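PDB 1TA9: glycerol dehydrogenase from Schizosaccharomyces pombe, which catalyses the NAD(+)-dependent oxidation of glycerol to dihydroxyacetone, a zinc-dependent step in glycerol assimilation. Local coordinates for residues A179-A184 / I230-S235; A313-H318 / L331-K336. All coordinates share one frame; numbering follows the deposited sequence.

Contact 1 of 2, residues A179-A184 / I230-S235; sequences ASSDAA and IGDALS. With K (potassium ion), chain J; ZN (zinc ion), chain I.
D182 and D232 show how two carboxylates can be brought together when cations lie beside them. The tight part of the contact gathers on D232 OD1. D182 N donates to D232 OD1 at 3.1 Å, with an N-H...O angle of 153°, arriving on its anti side and somewhat out of the carboxylate plane. S181 packs against the same oxygen, S181 CA lying 3.3 Å from D232 OD1. The carboxylate also grips zinc unevenly, D232 OD2 standing 2.2 Å from the metal and D232 OD1 2.6 Å. With CG anti to the backbone N (chi1 -159°), D232 reaches from helix 223-245 into the loop. D182 crosses it at about a right angle, and D182 OD1 comes within 3.2 Å of D232 OD1, a close approach of two acceptors that the neighbouring metals probably make tolerable. Potassium joins the segments as well: D182 OD2 binds it at 2.7 Å and the backbone D232 O at 2.8 Å, with S235 OG and the zinc-shared D232 OD2 as longer ligands beside water 1 and T236. D182 OD2 is also hydrogen-bonded to S302. Toward the partly exposed S180 the fit slackens, S180 O approaching D232 CB no nearer than 4.4 Å. An ST turn, S181 OG accepting from A183 N, shapes the loop from within. The whole is the metal site of an iron-containing alcohol dehydrogenase, here holding zinc.

Contact 2 of 2, residues A313-H318 / L331-K336; sequences AAHAIH and LMHGEK. With ZN (zinc ion), chain I.
H318 and K336 bring the backbones of helices 313-322 and 333-347 nearest each other, with their CA atoms 5.6 Å apart. Beside this approach H333, its CG anti to the backbone N (chi1 -179°), carries its ring back between H318 and the zinc. The edge of H333 is turned to the face of H318 in an offset edge-to-face pair, centroids 4.2 Å apart and planes at 69°. K336 runs obliquely past the same imidazole, its CB 3.5 Å from H318 CD2, and bends at chi3 (-68°). Water 2 then joins the two residues, accepting from K336 NZ at 2.6 Å and lying in the ring plane of H318, 3.0 Å from H318 NE2. With an alanine in place of H318, the H333 edge would probably lose the face it rests on, leaving that zinc ligand freer to turn and water 2 without one of its partners. H315 crosses H333 at about a right angle, and both bind the metal through NE2, H315 NE2 at 2.2 Å. H315 ND1 is hydrogen-bonded to E239, which, with the zinc bond, probably fixes the ring's rotation. H315 and H333, with D232, make the family's catalytic metal site.

How the contacts relate
Contact 1 closes along the chain before contact 2 opens, yet their centres lie only about 10 Å apart and both end on one zinc ion. The first supplies D232, the second H315 and H333; D232 OD2 and H315 NE2 are 3.2 Å apart as fellow ligands, and D232 OD1 lies 3.5 Å from H333 CD2. Potassium sits 4.2 Å from the zinc ion, on the contact 1 side. A second-shell residue is shared as well, E239 being hydrogen-bonded to both S235 and H315. Separately, S228 OG is hydrogen-bonded to both S180 O and G334 N, tying the two contacts together. Loop and helices thus converge on the site where substrate probably binds.

Contact 1 of 2, residues A179-A184 / I230-S235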
# COMPACT_ATOMS: atom_id res chain seq x y z
N ALA B 179 12.81 -33.89 -17.47
CA ALA B 179 12.35 -33.30 -16.21
C ALA B 179 10.83 -33.27 -16.26
O ALA B 179 10.22 -32.21 -16.17
CB ALA B 179 12.91 -31.88 -16.08
N SER B 180 10.23 -34.46 -16.39
CA SER B 180 8.78 -34.57 -16.51
C SER B 180 7.96 -34.91 -15.27
O SER B 180 6.73 -34.92 -15.32
CB SER B 180 8.44 -35.58 -17.61
OG SER B 180 8.99 -36.85 -17.32
N SER B 181 8.63 -35.18 -14.15
CA SER B 181 7.94 -35.49 -12.90
C SER B 181 8.95 -35.31 -11.77
O SER B 181 10.14 -35.13 -12.02
CB SER B 181 7.43 -36.94 -12.90
OG SER B 181 8.46 -37.85 -12.52
N ASP B 182 8.48 -35.35 -10.53
CA ASP B 182 9.37 -35.20 -9.38
C ASP B 182 9.63 -36.53 -8.69
O ASP B 182 9.93 -36.57 -7.49
CB ASP B 182 8.80 -34.19 -8.38
CG ASP B 182 7.36 -34.49 -8.00
OD1 ASP B 182 6.96 -35.67 -8.06
OD2 ASP B 182 6.62 -33.55 -7.63
N ALA B 183 9.54 -37.62 -9.44
CA ALA B 183 9.76 -38.95 -8.87
C ALA B 183 11.22 -39.25 -8.54
O ALA B 183 11.51 -40.03 -7.63
CB ALA B 183 9.22 -40.01 -9.82
N ALA B 184 12.14 -38.63 -9.27
CA ALA B 184 13.57 -38.87 -9.10
C ALA B 184 14.09 -38.92 -7.66
O ALA B 184 14.72 -39.90 -7.25
CB ALA B 184 14.36 -37.83 -9.90
N ILE B 230 6.36 -29.43 -15.23
CA ILE B 230 5.86 -28.19 -14.65
C ILE B 230 4.48 -28.48 -14.07
O ILE B 230 4.13 -28.00 -12.99
CB ILE B 230 5.77 -27.08 -15.73
CG1 ILE B 230 7.18 -26.62 -16.12
CG2 ILE B 230 4.92 -25.90 -15.23
CD1 ILE B 230 7.23 -25.68 -17.31
N GLY B 231 3.71 -29.28 -14.79
CA GLY B 231 2.38 -29.64 -14.33
C GLY B 231 2.45 -30.38 -13.01
O GLY B 231 1.65 -30.16 -12.10
N ASP B 232 3.43 -31.27 -12.90
CA ASP B 232 3.61 -32.04 -11.67
C ASP B 232 4.09 -31.10 -10.57
O ASP B 232 3.61 -31.14 -9.44
CB ASP B 232 4.62 -33.16 -11.89
CG ASP B 232 4.48 -34.28 -10.88
OD1 ASP B 232 5.41 -35.11 -10.76
OD2 ASP B 232 3.44 -34.33 -10.20
N ALA B 233 5.04 -30.22 -10.91
CA ALA B 233 5.59 -29.29 -9.93
C ALA B 233 4.53 -28.31 -9.40
O ALA B 233 4.57 -27.91 -8.23
CB ALA B 233 6.76 -28.52 -10.55
N LEU B 234 3.59 -27.93 -10.25
CA LEU B 234 2.53 -27.01 -9.84
C LEU B 234 1.63 -27.56 -8.73
O LEU B 234 1.10 -26.79 -7.93
CB LEU B 234 1.65 -26.63 -11.04
CG LEU B 234 2.18 -25.52 -11.95
CD1 LEU B 234 1.30 -25.41 -13.19
CD2 LEU B 234 2.21 -24.21 -11.18
N SER B 235 1.46 -28.87 -8.66
CA SER B 235 0.61 -29.43 -7.62
C SER B 235 1.29 -29.52 -6.25
O SER B 235 0.61 -29.60 -5.23
CB SER B 235 0.12 -30.83 -8.03
OG SER B 235 1.16 -31.78 -7.96
K K J . 4.04 -32.92 -7.30
ZN ZN I . 3.53 -36.43 -9.48
O HOH W 1 2.58 -32.80 -5.18

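Contact 2 of 2, residues A313-H318 / L331-K336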
# COMPACT_ATOMS: atom_id res chain seq x y z
N ALA B 313 -5.49 -34.34 -2.82
CA ALA B 313 -6.49 -34.68 -3.83
C ALA B 313 -5.96 -34.75 -5.26
O ALA B 313 -6.30 -35.66 -6.00
CB ALA B 313 -7.65 -33.70 -3.76
N ALA B 314 -5.12 -33.79 -5.63
CA ALA B 314 -4.58 -33.73 -6.99
C ALA B 314 -4.08 -35.08 -7.51
O ALA B 314 -4.54 -35.56 -8.54
CB ALA B 314 -3.47 -32.69 -7.08
N HIS B 315 -3.14 -35.69 -6.80
CA HIS B 315 -2.60 -36.97 -7.25
C HIS B 315 -3.60 -38.12 -7.14
O HIS B 315 -3.58 -39.04 -7.95
CB HIS B 315 -1.31 -37.30 -6.51
CG HIS B 315 -0.11 -36.67 -7.15
ND1 HIS B 315 0.10 -35.31 -7.17
CD2 HIS B 315 0.90 -37.21 -7.87
CE1 HIS B 315 1.18 -35.03 -7.88
NE2 HIS B 315 1.68 -36.17 -8.32
N ALA B 316 -4.47 -38.06 -6.14
CA ALA B 316 -5.48 -39.10 -5.99
C ALA B 316 -6.39 -39.05 -7.22
O ALA B 316 -6.80 -40.08 -7.76
CB ALA B 316 -6.28 -38.87 -4.72
N ILE B 317 -6.69 -37.83 -7.67
CA ILE B 317 -7.53 -37.64 -8.84
C ILE B 317 -6.80 -38.13 -10.08
O ILE B 317 -7.41 -38.71 -10.98
CB ILE B 317 -7.92 -36.15 -8.99
CG1 ILE B 317 -8.77 -35.74 -7.79
CG2 ILE B 317 -8.68 -35.93 -10.29
CD1 ILE B 317 -8.99 -34.26 -7.67
N HIS B 318 -5.49 -37.90 -10.13
CA HIS B 318 -4.69 -38.36 -11.26
C HIS B 318 -4.80 -39.88 -11.35
O HIS B 318 -4.96 -40.43 -12.44
CB HIS B 318 -3.22 -37.95 -11.07
CG HIS B 318 -2.24 -38.83 -11.79
ND1 HIS B 318 -1.89 -40.08 -11.33
CD2 HIS B 318 -1.55 -38.65 -12.94
CE1 HIS B 318 -1.03 -40.63 -12.16
NE2 HIS B 318 -0.80 -39.78 -13.15
N LEU B 331 -1.70 -39.51 -22.20
CA LEU B 331 -1.38 -38.35 -21.38
C LEU B 331 -0.17 -38.61 -20.49
O LEU B 331 -0.00 -39.72 -19.97
CB LEU B 331 -2.57 -37.98 -20.49
CG LEU B 331 -3.81 -37.39 -21.17
CD1 LEU B 331 -5.01 -37.48 -20.23
CD2 LEU B 331 -3.54 -35.93 -21.56
N MET B 332 0.68 -37.61 -20.33
CA MET B 332 1.85 -37.75 -19.47
C MET B 332 1.39 -37.49 -18.04
O MET B 332 0.35 -36.86 -17.82
CB MET B 332 2.94 -36.74 -19.84
CG MET B 332 3.63 -37.01 -21.16
SD MET B 332 5.03 -35.91 -21.38
CE MET B 332 5.70 -36.50 -22.96
N HIS B 333 2.17 -37.96 -17.08
CA HIS B 333 1.85 -37.79 -15.67
C HIS B 333 1.48 -36.36 -15.28
O HIS B 333 0.43 -36.12 -14.68
CB HIS B 333 3.02 -38.25 -14.81
CG HIS B 333 2.76 -38.12 -13.34
ND1 HIS B 333 1.81 -38.88 -12.69
CD2 HIS B 333 3.30 -37.30 -12.41
CE1 HIS B 333 1.78 -38.54 -11.42
NE2 HIS B 333 2.67 -37.58 -11.22
N GLY B 334 2.35 -35.41 -15.61
CA GLY B 334 2.11 -34.02 -15.28
C GLY B 334 0.89 -33.40 -15.94
O GLY B 334 0.27 -32.48 -15.38
N GLU B 335 0.54 -33.87 -17.13
CA GLU B 335 -0.62 -33.34 -17.84
C GLU B 335 -1.87 -33.71 -17.06
O GLU B 335 -2.80 -32.91 -16.95
CB GLU B 335 -0.65 -33.91 -19.26
CG GLU B 335 0.69 -33.67 -19.98
CD GLU B 335 0.77 -34.26 -21.38
OE1 GLU B 335 0.13 -35.30 -21.63
OE2 GLU B 335 1.50 -33.69 -22.21
N LYS B 336 -1.89 -34.91 -16.49
CA LYS B 336 -3.02 -35.35 -15.70
C LYS B 336 -3.02 -34.67 -14.34
O LYS B 336 -4.06 -34.24 -13.84
CB LYS B 336 -2.99 -36.88 -15.53
CG LYS B 336 -3.31 -37.64 -16.82
CD LYS B 336 -3.20 -39.16 -16.64
CE LYS B 336 -1.76 -39.59 -16.41
NZ LYS B 336 -1.63 -41.08 -16.32
ZN ZN I . 3.53 -36.43 -9.48
O HOH W 2 0.75 -41.17 -15.37